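Local coordinates for protein angiotensin-converting enzyme (Anopheles gambiae, PDB 6S1Y) that probably cleaves peptides as a zinc-dependent metalloprotease of the angiotensin-converting enzyme family, and is of interest for insecticide design against mosquitoes, at residues A[464-477]-A[592-604]. Numbering follows the deposited sequence.
Sequences SRYSGVEPPVVRTE and AHVGWTDSQKCVS
Arg475 and Cys602 pair as a minimal parallel bridge: Arg475 N donates to Lys601 O at 2.8 Å, almost straight at 177°, and Val603 N returns a bond to Arg475 O at 3.0 Å. Upstream, residues 596-599 run extended past the end of helix 455-467 and the strand 469-470, then the chain turns at Gln600 and Lys601. Trp596 lays its indole against the helix terminus. Gly468, the first residue to leave the helix, has positive phi and sets its CA over the five-membered ring of Trp596, 3.6 Å from the centroid and 23° off the normal, a CH-pi contact. Trp596 NE1 makes a weak, bent bond to Ser464 O (2.8 Å), the carbonyl that also accepts from Gly468 N, while helix 203-233 touches the tryptophan through Glu219 and Arg226. This places the end of the modelled chain, in an ACE-family fold, along the helical body, and the Cys602-Cys457 disulfide ties it covalently to the helix that ends beside Trp596. Between these anchors, Ser599 works in two directions. Ser599 OG, turned away from its own N (chi1 180°), donates to Glu470 OE1 at 2.8 Å, on the anti side and tilted from the carboxylate plane, and accepts from Lys601 N in an ST turn. Ser599 N in turn donates to Ser464 OG. A water bridges Glu470 OE1 to Gln600 N, while Glu470 OE2 forms a salt bridge with Lys601 NZ at 3.3 Å, its hydrogen bond weak. Lys601 CG lies 3.5 Å from Glu470 CD, and bends at chi2 and chi4 bring NZ round to OE2. Farther along, Val474 CG1 meets Val603 CG2 at 3.7 Å.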
loop_
_atom_site.group_PDB
_atom_site.type_symbol
_atom_site.label_atom_id
_atom_site.label_comp_id
_atom_site.label_asym_id
_atom_site.label_seq_id
_atom_site.Cartn_x
_atom_site.Cartn_y
_atom_site.Cartn_z
ATOM N N SER A 464 17.163 0.484 -9.630
ATOM C CA SER A 464 17.675 1.325 -10.704
ATOM C C SER A 464 17.028 0.952 -12.032
ATOM O O SER A 464 16.580 1.832 -12.778
ATOM C CB SER A 464 19.202 1.204 -10.774
ATOM O OG SER A 464 19.732 1.937 -11.861
ATOM N N ARG A 465 16.916 -0.336 -12.329
ATOM C CA ARG A 465 16.397 -0.738 -13.638
ATOM C C ARG A 465 14.978 -0.228 -13.852
ATOM O O ARG A 465 14.657 0.350 -14.897
ATOM C CB ARG A 465 16.447 -2.253 -13.796
ATOM C CG ARG A 465 15.645 -2.746 -15.002
ATOM C CD ARG A 465 16.188 -4.048 -15.594
ATOM N NE ARG A 465 15.354 -4.467 -16.729
ATOM C CZ ARG A 465 15.464 -3.979 -17.969
ATOM N NH1 ARG A 465 14.662 -4.419 -18.927
ATOM N NH2 ARG A 465 16.383 -3.063 -18.252
ATOM N N TYR A 466 14.111 -0.401 -12.865
ATOM C CA TYR A 466 12.714 -0.088 -13.093
ATOM C C TYR A 466 12.306 1.303 -12.624
ATOM O O TYR A 466 11.344 1.858 -13.178
ATOM C CB TYR A 466 11.841 -1.164 -12.450
ATOM C CG TYR A 466 12.025 -2.496 -13.144
ATOM C CD1 TYR A 466 11.429 -2.746 -14.375
ATOM C CD2 TYR A 466 12.837 -3.489 -12.596
ATOM C CE1 TYR A 466 11.614 -3.961 -15.026
ATOM C CE2 TYR A 466 13.030 -4.699 -13.254
ATOM C CZ TYR A 466 12.410 -4.922 -14.461
ATOM O OH TYR A 466 12.599 -6.111 -15.119
ATOM N N SER A 467 13.022 1.909 -11.666
ATOM C CA SER A 467 12.623 3.235 -11.195
ATOM C C SER A 467 13.635 4.313 -11.517
ATOM O O SER A 467 13.295 5.488 -11.444
ATOM C CB SER A 467 12.401 3.242 -9.680
ATOM O OG SER A 467 11.257 2.502 -9.354
ATOM N N GLY A 468 14.862 3.945 -11.875
ATOM C CA GLY A 468 15.842 4.959 -12.219
ATOM C C GLY A 468 16.190 5.864 -11.065
ATOM O O GLY A 468 16.366 7.071 -11.269
ATOM N N VAL A 469 16.285 5.310 -9.848
ATOM C CA VAL A 469 16.716 6.048 -8.664
ATOM C C VAL A 469 17.802 5.231 -7.980
ATOM O O VAL A 469 17.900 4.012 -8.164
ATOM C CB VAL A 469 15.559 6.337 -7.676
ATOM C CG1 VAL A 469 14.450 7.056 -8.388
ATOM C CG2 VAL A 469 15.053 5.068 -7.036
ATOM N N GLU A 470 18.600 5.909 -7.157
ATOM C CA GLU A 470 19.759 5.272 -6.540
ATOM C C GLU A 470 20.025 5.893 -5.175
ATOM O O GLU A 470 19.680 7.055 -4.933
ATOM C CB GLU A 470 21.021 5.408 -7.423
ATOM C CG GLU A 470 21.567 6.840 -7.523
ATOM C CD GLU A 470 22.762 6.999 -8.461
ATOM O OE1 GLU A 470 23.063 6.036 -9.239
ATOM O OE2 GLU A 470 23.406 8.084 -8.414
ATOM N N PRO A 471 20.702 5.165 -4.288
ATOM C CA PRO A 471 21.123 5.724 -3.011
ATOM C C PRO A 471 21.990 6.957 -3.182
ATOM O O PRO A 471 22.681 7.120 -4.198
ATOM C CB PRO A 471 21.934 4.579 -2.376
ATOM C CG PRO A 471 21.451 3.333 -3.034
ATOM C CD PRO A 471 21.081 3.744 -4.425
ATOM N N PRO A 472 22.031 7.820 -2.158
ATOM C CA PRO A 472 22.878 9.013 -2.211
ATOM C C PRO A 472 24.351 8.751 -1.928
ATOM O O PRO A 472 25.172 9.662 -2.099
ATOM C CB PRO A 472 22.274 9.883 -1.107
ATOM C CG PRO A 472 21.884 8.847 -0.073
ATOM C CD PRO A 472 21.326 7.703 -0.869
ATOM N N VAL A 473 24.703 7.564 -1.440
ATOM C CA VAL A 473 26.077 7.191 -1.134
ATOM C C VAL A 473 26.274 5.774 -1.653
ATOM O O VAL A 473 25.312 5.045 -1.911
ATOM C CB VAL A 473 26.391 7.232 0.372
ATOM C CG1 VAL A 473 26.255 8.649 0.934
ATOM C CG2 VAL A 473 25.480 6.248 1.105
ATOM N N VAL A 474 27.534 5.363 -1.746
ATOM C CA VAL A 474 27.840 4.004 -2.156
ATOM C C VAL A 474 27.413 3.032 -1.067
ATOM O O VAL A 474 27.718 3.238 0.110
ATOM C CB VAL A 474 29.340 3.877 -2.465
ATOM C CG1 VAL A 474 29.717 2.432 -2.742
ATOM C CG2 VAL A 474 29.702 4.769 -3.650
ATOM N N ARG A 475 26.688 1.984 -1.456
ATOM C CA ARG A 475 26.339 0.870 -0.578
ATOM C C ARG A 475 27.152 -0.369 -0.964
ATOM O O ARG A 475 27.690 -0.461 -2.073
ATOM C CB ARG A 475 24.831 0.548 -0.642
ATOM C CG ARG A 475 23.888 1.764 -0.460
ATOM C CD ARG A 475 24.015 2.435 0.900
ATOM N NE ARG A 475 23.316 1.710 1.951
ATOM C CZ ARG A 475 23.491 1.926 3.245
ATOM N NH1 ARG A 475 24.384 2.826 3.643
ATOM N NH2 ARG A 475 22.794 1.232 4.142
ATOM N N THR A 476 27.210 -1.340 -0.048
ATOM C CA THR A 476 27.940 -2.586 -0.268
ATOM C C THR A 476 27.100 -3.755 0.235
ATOM O O THR A 476 26.006 -3.566 0.793
ATOM C CB THR A 476 29.304 -2.582 0.446
ATOM O OG1 THR A 476 29.100 -2.648 1.866
ATOM C CG2 THR A 476 30.103 -1.322 0.087
ATOM N N GLU A 477 27.624 -4.978 0.071
ATOM C CA GLU A 477 26.949 -6.137 0.640
ATOM C C GLU A 477 27.047 -6.182 2.160
ATOM O O GLU A 477 26.335 -6.972 2.779
ATOM C CB GLU A 477 27.494 -7.422 0.057
ATOM C CG GLU A 477 27.038 -7.661 -1.385
ATOM C CD GLU A 477 25.527 -7.799 -1.497
ATOM O OE1 GLU A 477 24.860 -8.017 -0.453
ATOM O OE2 GLU A 477 25.001 -7.678 -2.615
ATOM N N ALA A 592 15.848 17.544 -22.367
ATOM C CA ALA A 592 16.088 16.653 -21.246
ATOM C C ALA A 592 16.367 15.242 -21.754
ATOM O O ALA A 592 15.617 14.728 -22.593
ATOM C CB ALA A 592 14.883 16.651 -20.312
ATOM N N HIS A 593 17.435 14.608 -21.257
ATOM C CA HIS A 593 17.662 13.214 -21.603
ATOM C C HIS A 593 16.563 12.350 -20.997
ATOM O O HIS A 593 16.133 12.566 -19.856
ATOM C CB HIS A 593 19.018 12.715 -21.099
ATOM C CG HIS A 593 20.196 13.274 -21.841
ATOM N ND1 HIS A 593 20.857 14.412 -21.432
ATOM C CD2 HIS A 593 20.833 12.843 -22.957
ATOM C CE1 HIS A 593 21.845 14.669 -22.271
ATOM N NE2 HIS A 593 21.851 13.731 -23.207
ATOM N N VAL A 594 16.134 11.350 -21.753
ATOM C CA VAL A 594 15.217 10.318 -21.285
ATOM C C VAL A 594 15.986 9.015 -21.080
ATOM O O VAL A 594 16.857 8.665 -21.887
ATOM C CB VAL A 594 14.066 10.147 -22.294
ATOM C CG1 VAL A 594 13.042 9.165 -21.779
ATOM C CG2 VAL A 594 13.430 11.511 -22.587
ATOM N N GLY A 595 15.629 8.275 -20.017
ATOM C CA GLY A 595 16.318 7.063 -19.656
ATOM C C GLY A 595 17.574 7.331 -18.836
ATOM O O GLY A 595 17.924 8.465 -18.529
ATOM N N TRP A 596 18.278 6.247 -18.504
ATOM C CA TRP A 596 19.412 6.368 -17.606
ATOM C C TRP A 596 20.379 5.190 -17.731
ATOM O O TRP A 596 19.983 4.036 -17.895
ATOM C CB TRP A 596 18.925 6.464 -16.147
ATOM C CG TRP A 596 18.007 5.319 -15.774
ATOM C CD1 TRP A 596 18.373 4.098 -15.285
ATOM C CD2 TRP A 596 16.586 5.300 -15.860
ATOM N NE1 TRP A 596 17.257 3.317 -15.049
ATOM C CE2 TRP A 596 16.153 4.037 -15.412
ATOM C CE3 TRP A 596 15.631 6.238 -16.252
ATOM C CZ2 TRP A 596 14.823 3.683 -15.372
ATOM C CZ3 TRP A 596 14.307 5.877 -16.214
ATOM C CH2 TRP A 596 13.918 4.607 -15.777
ATOM N N THR A 597 21.653 5.487 -17.555
ATOM C CA THR A 597 22.627 4.435 -17.334
ATOM C C THR A 597 22.321 3.696 -16.033
ATOM O O THR A 597 21.570 4.163 -15.189
ATOM C CB THR A 597 24.018 5.065 -17.328
ATOM O OG1 THR A 597 24.074 6.114 -16.361
ATOM C CG2 THR A 597 24.286 5.685 -18.681
ATOM N N ASP A 598 22.902 2.495 -15.898
ATOM C CA ASP A 598 22.759 1.718 -14.670
ATOM C C ASP A 598 23.452 2.407 -13.509
ATOM O O ASP A 598 24.531 2.982 -13.671
ATOM C CB ASP A 598 23.388 0.322 -14.798
ATOM C CG ASP A 598 22.746 -0.549 -15.875
ATOM O OD1 ASP A 598 21.793 -0.107 -16.567
ATOM O OD2 ASP A 598 23.227 -1.701 -16.022
ATOM N N SER A 599 22.869 2.302 -12.319
ATOM C CA SER A 599 23.495 2.868 -11.132
ATOM C C SER A 599 24.819 2.179 -10.815
ATOM O O SER A 599 24.959 0.969 -10.958
ATOM C CB SER A 599 22.567 2.746 -9.929
ATOM O OG SER A 599 23.195 3.301 -8.786
ATOM N N GLN A 600 25.777 2.965 -10.332
ATOM C CA GLN A 600 27.045 2.456 -9.827
ATOM C C GLN A 600 27.135 2.580 -8.311
ATOM O O GLN A 600 28.228 2.519 -7.750
ATOM C CB GLN A 600 28.208 3.207 -10.479
ATOM C CG GLN A 600 28.284 3.028 -11.996
ATOM C CD GLN A 600 29.300 3.957 -12.649
ATOM O OE1 GLN A 600 29.539 5.077 -12.183
ATOM N NE2 GLN A 600 29.879 3.505 -13.739
ATOM N N LYS A 601 26.006 2.744 -7.634
ATOM C CA LYS A 601 26.015 3.054 -6.219
ATOM C C LYS A 601 25.945 1.832 -5.307
ATOM O O LYS A 601 25.725 1.999 -4.102
ATOM C CB LYS A 601 24.864 3.999 -5.903
ATOM C CG LYS A 601 25.119 5.438 -6.324
ATOM C CD LYS A 601 26.223 6.049 -5.482
ATOM C CE LYS A 601 26.347 7.546 -5.688
ATOM N NZ LYS A 601 26.462 7.849 -7.138
ATOM N N CYS A 602 26.115 0.622 -5.830
ATOM C CA CYS A 602 26.192 -0.579 -4.997
ATOM C C CYS A 602 27.291 -1.485 -5.531
ATOM O O CYS A 602 27.248 -1.886 -6.696
ATOM C CB CYS A 602 24.857 -1.338 -4.952
ATOM S SG CYS A 602 24.781 -2.641 -3.638
ATOM N N VAL A 603 28.229 -1.843 -4.651
ATOM C CA VAL A 603 29.507 -2.467 -5.000
ATOM C C VAL A 603 29.571 -3.866 -4.400
ATOM O O VAL A 603 29.300 -4.044 -3.206
ATOM C CB VAL A 603 30.683 -1.619 -4.475
ATOM C CG1 VAL A 603 32.012 -2.332 -4.681
ATOM C CG2 VAL A 603 30.689 -0.265 -5.142
ATOM N N SER A 604 29.936 -4.845 -5.220
ATOM C CA SER A 604 30.182 -6.224 -4.763
ATOM C C SER A 604 31.664 -6.576 -4.935
ATOM O O SER A 604 32.177 -7.512 -4.304
ATOM C CB SER A 604 29.320 -7.228 -5.533
ATOM O OG SER A 604 27.972 -7.207 -5.083
HETATM O O HOH W 1 19.299 0.826 -14.059
HETATM O O HOH W 2 25.551 5.856 -10.229
#